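Local coordinates for protein carboxylase (Deinococcus radiodurans, PDB 5H80) that probably carries out the ATP-dependent carboxylation of biotin, as the biotin carboxylase domain of a dynamic single-chain bacterial multienzyme, at residues A94-A99 / R122-A127; I238-A243 / G285-L290; V327-E330 / L336-A339. One frame throughout, in Å; residues are numbered along the deposited sequence.

Interaction 1 of 3, residues A94-A99 / R122-A127; sequences ALLRVA and RACAQA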
loop_
_atom_site.group_PDB
_atom_site.type_symbol
_atom_site.label_atom_id
_atom_site.label_comp_id
_atom_site.label_asym_id
_atom_site.label_seq_id
_atom_site.Cartn_x
_atom_site.Cartn_y
_atom_site.Cartn_z
ATOM N N ALA A 94 14.973 32.398 -10.583
ATOM C CA ALA A 94 15.005 31.390 -11.633
ATOM C C ALA A 94 13.709 30.573 -11.734
ATOM O O ALA A 94 13.205 30.360 -12.822
ATOM C CB ALA A 94 16.190 30.466 -11.539
ATOM N N LEU A 95 13.199 30.152 -10.572
ATOM C CA LEU A 95 11.943 29.388 -10.515
ATOM C C LEU A 95 10.781 30.202 -10.999
ATOM O O LEU A 95 9.970 29.685 -11.780
ATOM C CB LEU A 95 11.759 28.930 -9.032
ATOM C CG LEU A 95 12.729 27.933 -8.628
ATOM C CD1 LEU A 95 12.634 27.869 -7.087
ATOM C CD2 LEU A 95 12.678 26.557 -9.284
ATOM N N LEU A 96 10.776 31.495 -10.678
ATOM C CA LEU A 96 9.740 32.419 -11.158
ATOM C C LEU A 96 9.792 32.630 -12.683
ATOM O O LEU A 96 8.734 32.741 -13.300
ATOM C CB LEU A 96 9.748 33.746 -10.408
ATOM C CG LEU A 96 9.308 33.556 -8.950
ATOM C CD1 LEU A 96 9.595 34.861 -8.228
ATOM C CD2 LEU A 96 7.882 33.077 -8.753
ATOM N N ARG A 97 10.989 32.545 -13.258
ATOM C CA ARG A 97 11.128 32.605 -14.684
ATOM C C ARG A 97 10.554 31.358 -15.329
ATOM O O ARG A 97 9.827 31.463 -16.320
ATOM C CB ARG A 97 12.564 32.785 -15.093
ATOM C CG ARG A 97 13.064 34.192 -14.968
ATOM C CD ARG A 97 14.380 34.370 -15.736
ATOM N NE ARG A 97 15.562 33.806 -15.070
ATOM C CZ ARG A 97 16.122 34.305 -13.958
ATOM N NH1 ARG A 97 15.641 35.386 -13.338
ATOM N NH2 ARG A 97 17.201 33.748 -13.479
ATOM N N VAL A 98 10.883 30.197 -14.739
ATOM C CA VAL A 98 10.331 28.909 -15.229
ATOM C C VAL A 98 8.835 28.938 -15.218
ATOM O O VAL A 98 8.178 28.397 -16.189
ATOM C CB VAL A 98 10.868 27.644 -14.464
ATOM C CG1 VAL A 98 10.185 26.340 -14.952
ATOM C CG2 VAL A 98 12.328 27.482 -14.720
ATOM N N ALA A 99 8.263 29.472 -14.145
ATOM C CA ALA A 99 6.830 29.437 -13.977
ATOM C C ALA A 99 6.156 30.291 -15.034
ATOM O O ALA A 99 5.124 29.933 -15.600
ATOM C CB ALA A 99 6.481 29.948 -12.606
ATOM N N ARG A 122 5.440 35.323 -1.167
ATOM C CA ARG A 122 5.030 36.667 -1.579
ATOM C C ARG A 122 5.284 36.896 -3.029
ATOM O O ARG A 122 4.360 37.338 -3.723
ATOM C CB ARG A 122 5.647 37.707 -0.652
ATOM C CG ARG A 122 4.957 37.834 0.701
ATOM C CD ARG A 122 5.413 39.111 1.455
ATOM N NE ARG A 122 6.651 38.804 2.167
ATOM C CZ ARG A 122 6.700 38.411 3.446
ATOM N NH1 ARG A 122 5.607 38.394 4.218
ATOM N NH2 ARG A 122 7.853 38.100 3.971
ATOM N N ALA A 123 6.457 36.522 -3.506
ATOM C CA ALA A 123 6.830 36.727 -4.873
ATOM C C ALA A 123 6.008 35.848 -5.823
ATOM O O ALA A 123 5.519 36.308 -6.849
ATOM C CB ALA A 123 8.274 36.516 -5.076
ATOM N N CYS A 124 5.742 34.592 -5.407
ATOM C CA CYS A 124 4.752 33.794 -6.136
ATOM C C CYS A 124 3.407 34.525 -6.332
ATOM O O CYS A 124 2.966 34.706 -7.558
ATOM C CB CYS A 124 4.615 32.401 -5.432
ATOM S SG CYS A 124 6.019 31.279 -5.529
ATOM N N ALA A 125 2.775 34.933 -5.211
ATOM C CA ALA A 125 1.536 35.657 -5.090
ATOM C C ALA A 125 1.550 36.872 -6.091
ATOM O O ALA A 125 0.708 37.003 -6.979
ATOM C CB ALA A 125 1.339 36.098 -3.667
ATOM N N GLN A 126 2.611 37.647 -5.958
ATOM C CA GLN A 126 2.846 38.806 -6.890
ATOM C C GLN A 126 2.835 38.493 -8.415
ATOM O O GLN A 126 2.302 39.293 -9.230
ATOM C CB GLN A 126 4.173 39.494 -6.495
ATOM C CG GLN A 126 3.963 40.460 -5.346
ATOM C CD GLN A 126 3.167 41.673 -5.846
ATOM O OE1 GLN A 126 3.370 42.108 -6.971
ATOM N NE2 GLN A 126 2.242 42.185 -5.033
ATOM N N ALA A 127 3.407 37.342 -8.799
ATOM C CA ALA A 127 3.488 36.870 -10.130
ATOM C C ALA A 127 2.240 36.078 -10.636
ATOM O O ALA A 127 2.341 35.438 -11.646
ATOM C CB ALA A 127 4.761 36.045 -10.341
#
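Two neighbouring helices of the Rossmann-like N-terminal domain, 92-101 and 118-126, meet where Leu96 reaches across to Ala123 and Cys124. The example illustrates how a single branched side chain can fill the groove between two helices when its partner offers only small residues. The backbones come nearest at Leu96 and Cys124, whose CA atoms are 7.2 Å apart, and the segments bury about 129 Å² between them. Leu96 supplies all of the surface contributed by 94-99, and its two methyls divide the work. CD1 meets the methyl of Ala123 at 3.8 Å, counted from Leu96 CD1 to Ala123 CB. CD2 lies against the next residue, with Leu96 CD2 at 4.1 Å from Cys124 SG and equally near Cys124 CA, so the fork is pressed on backbone as well as on sulfur. CG sits anti to the carbonyl carbon (chi1 -68°), and chi2 of 170° sets CD1 anti to CA, pointing at Ala123, while the CD2 branch turns to Cys124. Cys124 adopts the same first torsion, leaving its sulfur at the flank of the contact. Ala127, where the backbone departs from helical geometry, turns its methyl toward Leu96 more loosely, and Leu129 just beyond it packs on both Leu96 and Ala99. Leu95 and Val98 rest on Val61 of strand 57-62, and Val98 and Ala99 on Leu36 of strand 34-37, while Arg122 forms a salt bridge with Asp140. All the contacts between the segments are apolar, between one long side chain and short ones. This is the packing of adjacent helices from successive beta-alpha-beta crossovers flanking a parallel sheet, here the five-stranded one of the biotin carboxylase N-terminal domain.

Interaction 2 of 3, residues I238-A243 / G285-L290; sequences IEVQVA and GAALQL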
loop_
_atom_site.group_PDB
_atom_site.type_symbol
_atom_site.label_atom_id
_atom_site.label_comp_id
_atom_site.label_asym_id
_atom_site.label_seq_id
_atom_site.Cartn_x
_atom_site.Cartn_y
_atom_site.Cartn_z
ATOM N N ILE A 238 6.881 13.925 19.824
ATOM C CA ILE A 238 5.497 13.648 19.330
ATOM C C ILE A 238 4.896 14.881 18.638
ATOM O O ILE A 238 4.929 15.967 19.169
ATOM C CB ILE A 238 4.615 13.152 20.470
ATOM C CG1 ILE A 238 5.165 11.918 21.209
ATOM C CG2 ILE A 238 3.291 12.730 19.867
ATOM C CD1 ILE A 238 4.248 11.336 22.325
ATOM N N GLU A 239 4.400 14.703 17.406
ATOM C CA GLU A 239 4.033 15.841 16.548
ATOM C C GLU A 239 2.630 15.574 16.074
ATOM O O GLU A 239 2.257 14.423 15.855
ATOM C CB GLU A 239 4.945 16.045 15.372
ATOM C CG GLU A 239 5.031 14.872 14.320
ATOM C CD GLU A 239 6.186 15.026 13.323
ATOM O OE1 GLU A 239 7.153 15.805 13.569
ATOM O OE2 GLU A 239 6.143 14.395 12.273
ATOM N N VAL A 240 1.943 16.635 15.816
ATOM C CA VAL A 240 0.532 16.541 15.396
ATOM C C VAL A 240 0.347 17.057 14.012
ATOM O O VAL A 240 0.748 18.142 13.699
ATOM C CB VAL A 240 -0.436 17.300 16.375
ATOM C CG1 VAL A 240 -1.781 17.313 15.797
ATOM C CG2 VAL A 240 -0.394 16.757 17.786
ATOM N N GLN A 241 -0.287 16.259 13.107
ATOM C CA GLN A 241 -0.629 16.705 11.778
ATOM C C GLN A 241 -1.914 17.506 11.763
ATOM O O GLN A 241 -2.990 16.946 12.184
ATOM C CB GLN A 241 -0.835 15.440 10.892
ATOM C CG GLN A 241 -1.169 15.784 9.493
ATOM C CD GLN A 241 0.050 16.401 8.699
ATOM O OE1 GLN A 241 1.028 15.763 8.483
ATOM N NE2 GLN A 241 -0.035 17.773 8.448
ATOM N N VAL A 242 -1.782 18.762 11.334
ATOM C CA VAL A 242 -2.863 19.654 11.039
ATOM C C VAL A 242 -3.155 19.946 9.590
ATOM O O VAL A 242 -2.333 19.920 8.692
ATOM C CB VAL A 242 -2.714 20.963 11.861
ATOM C CG1 VAL A 242 -3.754 22.009 11.527
ATOM C CG2 VAL A 242 -2.758 20.629 13.358
ATOM N N ALA A 243 -4.411 20.230 9.378
ATOM C CA ALA A 243 -4.907 20.761 8.146
ATOM C C ALA A 243 -5.910 21.834 8.422
ATOM O O ALA A 243 -6.797 21.707 9.313
ATOM C CB ALA A 243 -5.606 19.628 7.257
ATOM N N GLY A 285 -5.136 19.195 21.065
ATOM C CA GLY A 285 -5.823 20.427 21.464
ATOM C C GLY A 285 -4.863 21.624 21.324
ATOM O O GLY A 285 -5.312 22.649 20.786
ATOM N N ALA A 286 -3.666 21.491 21.870
ATOM C CA ALA A 286 -2.602 22.518 21.696
ATOM C C ALA A 286 -2.334 22.862 20.245
ATOM O O ALA A 286 -2.363 24.036 19.826
ATOM C CB ALA A 286 -1.265 22.120 22.366
ATOM N N ALA A 287 -2.152 21.802 19.380
ATOM C CA ALA A 287 -1.936 22.020 18.005
ATOM C C ALA A 287 -3.120 22.724 17.288
ATOM O O ALA A 287 -2.950 23.619 16.475
ATOM C CB ALA A 287 -1.578 20.635 17.405
ATOM N N LEU A 288 -4.350 22.303 17.561
ATOM C CA LEU A 288 -5.527 22.939 17.065
ATOM C C LEU A 288 -5.725 24.430 17.451
ATOM O O LEU A 288 -6.073 25.192 16.579
ATOM C CB LEU A 288 -6.756 22.130 17.403
ATOM C CG LEU A 288 -6.966 20.719 16.726
ATOM C CD1 LEU A 288 -8.163 20.050 17.335
ATOM C CD2 LEU A 288 -7.035 20.814 15.160
ATOM N N GLN A 289 -5.352 24.810 18.673
ATOM C CA GLN A 289 -5.328 26.229 19.194
ATOM C C GLN A 289 -4.325 27.089 18.424
ATOM O O GLN A 289 -4.738 28.071 17.900
ATOM C CB GLN A 289 -4.895 26.281 20.659
ATOM C CG GLN A 289 -5.915 25.752 21.650
ATOM C CD GLN A 289 -5.434 25.938 23.062
ATOM O OE1 GLN A 289 -4.740 25.050 23.679
ATOM N NE2 GLN A 289 -5.622 27.176 23.544
ATOM N N LEU A 290 -3.107 26.608 18.211
ATOM C CA LEU A 290 -2.102 27.277 17.419
ATOM C C LEU A 290 -2.598 27.520 16.001
ATOM O O LEU A 290 -2.497 28.602 15.436
ATOM C CB LEU A 290 -0.842 26.445 17.402
ATOM C CG LEU A 290 -0.194 26.413 18.753
ATOM C CD1 LEU A 290 0.870 25.346 18.789
ATOM C CD2 LEU A 290 0.377 27.771 19.133
#
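Strand 238-243 passes over helix 285-290 with Val240 opposite Ala287, their CA atoms 6.6 Å apart, and with Val242 and Leu288 as the next closest pair. The methyl of Ala287 is the point of contact within 285-290, flanked by Leu283, Ile284 and Ala291 of the same helix, and it demonstrates how a small residue lets a helix settle close to a sheet. Val240 covers it broadly: Ala287 CB stands 3.7 Å from both Val240 CB and Val240 CG1, with CG2 slightly farther off. Val240 CB points to the helix, and the first torsion (chi1 172°), with CG1 anti to the backbone N, brings CG1 as near to the alanine methyl as CB itself. Two residues along, Val242 CG2 comes to 4.2 Å from the same Ala287 CB, and Phe302 of the neighbouring strand extends the apolar layer. The other face of the strand carries the polar Glu239 and Gln241. Glu239 pairs with Arg255 and Lys265, while the amide of Gln241 is held at both ends, its OE1 by Arg255 and its NE2 by Val242 O at 3.2 Å in a fairly straight bond (159°). Across these two segments of the ATP-grasp region the contact is purely apolar and buried, held by dispersion and the exclusion of water.

Interaction 3 of 3, residues V327-E330 / L336-A339; sequences VTEE and LVTA. With EDO (1,2-ethanediol), chain G.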
loop_
_atom_site.group_PDB
_atom_site.type_symbol
_atom_site.label_atom_id
_atom_site.label_comp_id
_atom_site.label_asym_id
_atom_site.label_seq_id
_atom_site.Cartn_x
_atom_site.Cartn_y
_atom_site.Cartn_z
ATOM N N VAL A 327 3.536 8.079 6.811
ATOM C CA VAL A 327 3.000 7.144 7.864
ATOM C C VAL A 327 1.567 7.425 8.296
ATOM O O VAL A 327 0.769 6.504 8.512
ATOM C CB VAL A 327 3.882 7.012 9.130
ATOM C CG1 VAL A 327 4.973 5.997 8.969
ATOM C CG2 VAL A 327 4.489 8.334 9.575
ATOM N N THR A 328 1.210 8.709 8.386
ATOM C CA THR A 328 -0.094 9.118 8.676
ATOM C C THR A 328 -1.013 8.730 7.565
ATOM O O THR A 328 -2.099 8.246 7.816
ATOM C CB THR A 328 -0.117 10.666 8.801
ATOM O OG1 THR A 328 0.676 11.037 9.933
ATOM C CG2 THR A 328 -1.494 11.229 8.948
ATOM N N GLU A 329 -0.564 8.944 6.333
ATOM C CA GLU A 329 -1.350 8.507 5.135
ATOM C C GLU A 329 -1.718 7.041 5.272
ATOM O O GLU A 329 -2.882 6.681 5.041
ATOM C CB GLU A 329 -0.498 8.776 3.849
ATOM C CG GLU A 329 -0.437 10.276 3.524
ATOM C CD GLU A 329 0.074 10.549 2.086
ATOM O OE1 GLU A 329 0.830 9.720 1.558
ATOM O OE2 GLU A 329 -0.307 11.552 1.494
ATOM N N GLU A 330 -0.794 6.160 5.527
ATOM C CA GLU A 330 -1.097 4.722 5.494
ATOM C C GLU A 330 -1.897 4.299 6.758
ATOM O O GLU A 330 -2.823 3.409 6.653
ATOM C CB GLU A 330 0.199 3.948 5.296
ATOM C CG GLU A 330 0.967 4.080 3.969
ATOM C CD GLU A 330 0.132 3.881 2.839
ATOM O OE1 GLU A 330 -0.545 2.806 2.783
ATOM O OE2 GLU A 330 -0.015 4.778 2.046
ATOM N N LEU A 336 -2.719 12.923 1.949
ATOM C CA LEU A 336 -2.378 14.307 2.398
ATOM C C LEU A 336 -1.990 15.232 1.312
ATOM O O LEU A 336 -2.257 16.474 1.457
ATOM C CB LEU A 336 -1.365 14.331 3.531
ATOM C CG LEU A 336 -1.911 13.799 4.888
ATOM C CD1 LEU A 336 -0.864 13.438 5.902
ATOM C CD2 LEU A 336 -3.015 14.707 5.421
ATOM N N VAL A 337 -1.334 14.725 0.247
ATOM C CA VAL A 337 -0.780 15.723 -0.729
ATOM C C VAL A 337 -1.869 16.196 -1.701
ATOM O O VAL A 337 -1.960 17.370 -2.148
ATOM C CB VAL A 337 0.484 15.205 -1.413
ATOM C CG1 VAL A 337 1.102 16.270 -2.366
ATOM C CG2 VAL A 337 1.499 14.694 -0.354
ATOM N N THR A 338 -2.753 15.275 -2.207
ATOM C CA THR A 338 -3.915 15.788 -2.988
ATOM C C THR A 338 -4.777 16.780 -2.160
ATOM O O THR A 338 -5.173 17.834 -2.663
ATOM C CB THR A 338 -4.800 14.623 -3.487
ATOM O OG1 THR A 338 -5.224 13.801 -2.370
ATOM C CG2 THR A 338 -4.017 13.855 -4.441
ATOM N N ALA A 339 -4.973 16.499 -0.840
ATOM C CA ALA A 339 -5.715 17.376 0.114
ATOM C C ALA A 339 -4.989 18.766 0.192
ATOM O O ALA A 339 -5.628 19.811 0.013
ATOM C CB ALA A 339 -5.859 16.793 1.474
HETATM C C1 EDO G . -1.766 6.787 0.037
HETATM O O1 EDO G . -2.268 5.967 1.110
HETATM C C2 EDO G . -2.572 8.015 -0.247
HETATM O O2 EDO G . -3.893 7.474 -0.458
#
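Leu336, the first residue of helix 336-344, is wedged against Thr328 and Glu329 on the preceding helix, and this end of the contact is close-packed. Its CD1 meets Thr328 CG2 at 3.8 Å, the two side chains crossing at about a right angle, and also lies 4.0 Å from Glu329 CG. Glu329 brings more than hydrocarbon. Its chain runs extended beyond CG (chi2 -165°) and delivers Glu329 OE2 to 2.8 Å from Leu336 N, a bond made weak by its bent N-H...O angle of 127°. Such a carboxylate at the first amides of a helix would be favoured by the helix dipole, and Asp335 OD1 takes the following amides, Thr338 N and, weakly, Val337 N. These are consecutive helices, 325-332 and 336-344, joined by a short turn within the ATP-grasp region. Salt bridges also hold the carboxylate: Arg403 at OE1 and Arg46, from helix 42-53, at OE2. Thr328 OG1 is hydrogen-bonded to Arg255 NH1. On the more open side, partly exposed Glu330 makes no contact with 336-339. There the chain bends at chi2, and OE2 accepts a hydrogen bond from O1 of a 1,2-ethanediol, probably from the crystallisation liquor, with 2.7 Å between Glu330 OE2 and EDO O1. The same diol is bonded to Arg430 of the second subunit, while Glu330 OE2 also pairs with Arg403.

In the fold
From the N terminus, the three contacts follow one another in series, none nested and none crossing. Interaction 1 closes a loop of 22 residues and joins two helices of the N-terminal domain. Interaction 2 spans 41 residues, bringing helix 277-293 back onto an inner strand of the four-stranded antiparallel sheet. Interaction 3 bridges only five residues, at the turn between consecutive helices. The first stands apart, its nearest atoms about 17 Å from interaction 2 and about 16 Å from interaction 3. The later two touch, Gln241 OE1 lying 4.0 Å from Leu336 CD1, and Arg255 bonds to residues of both.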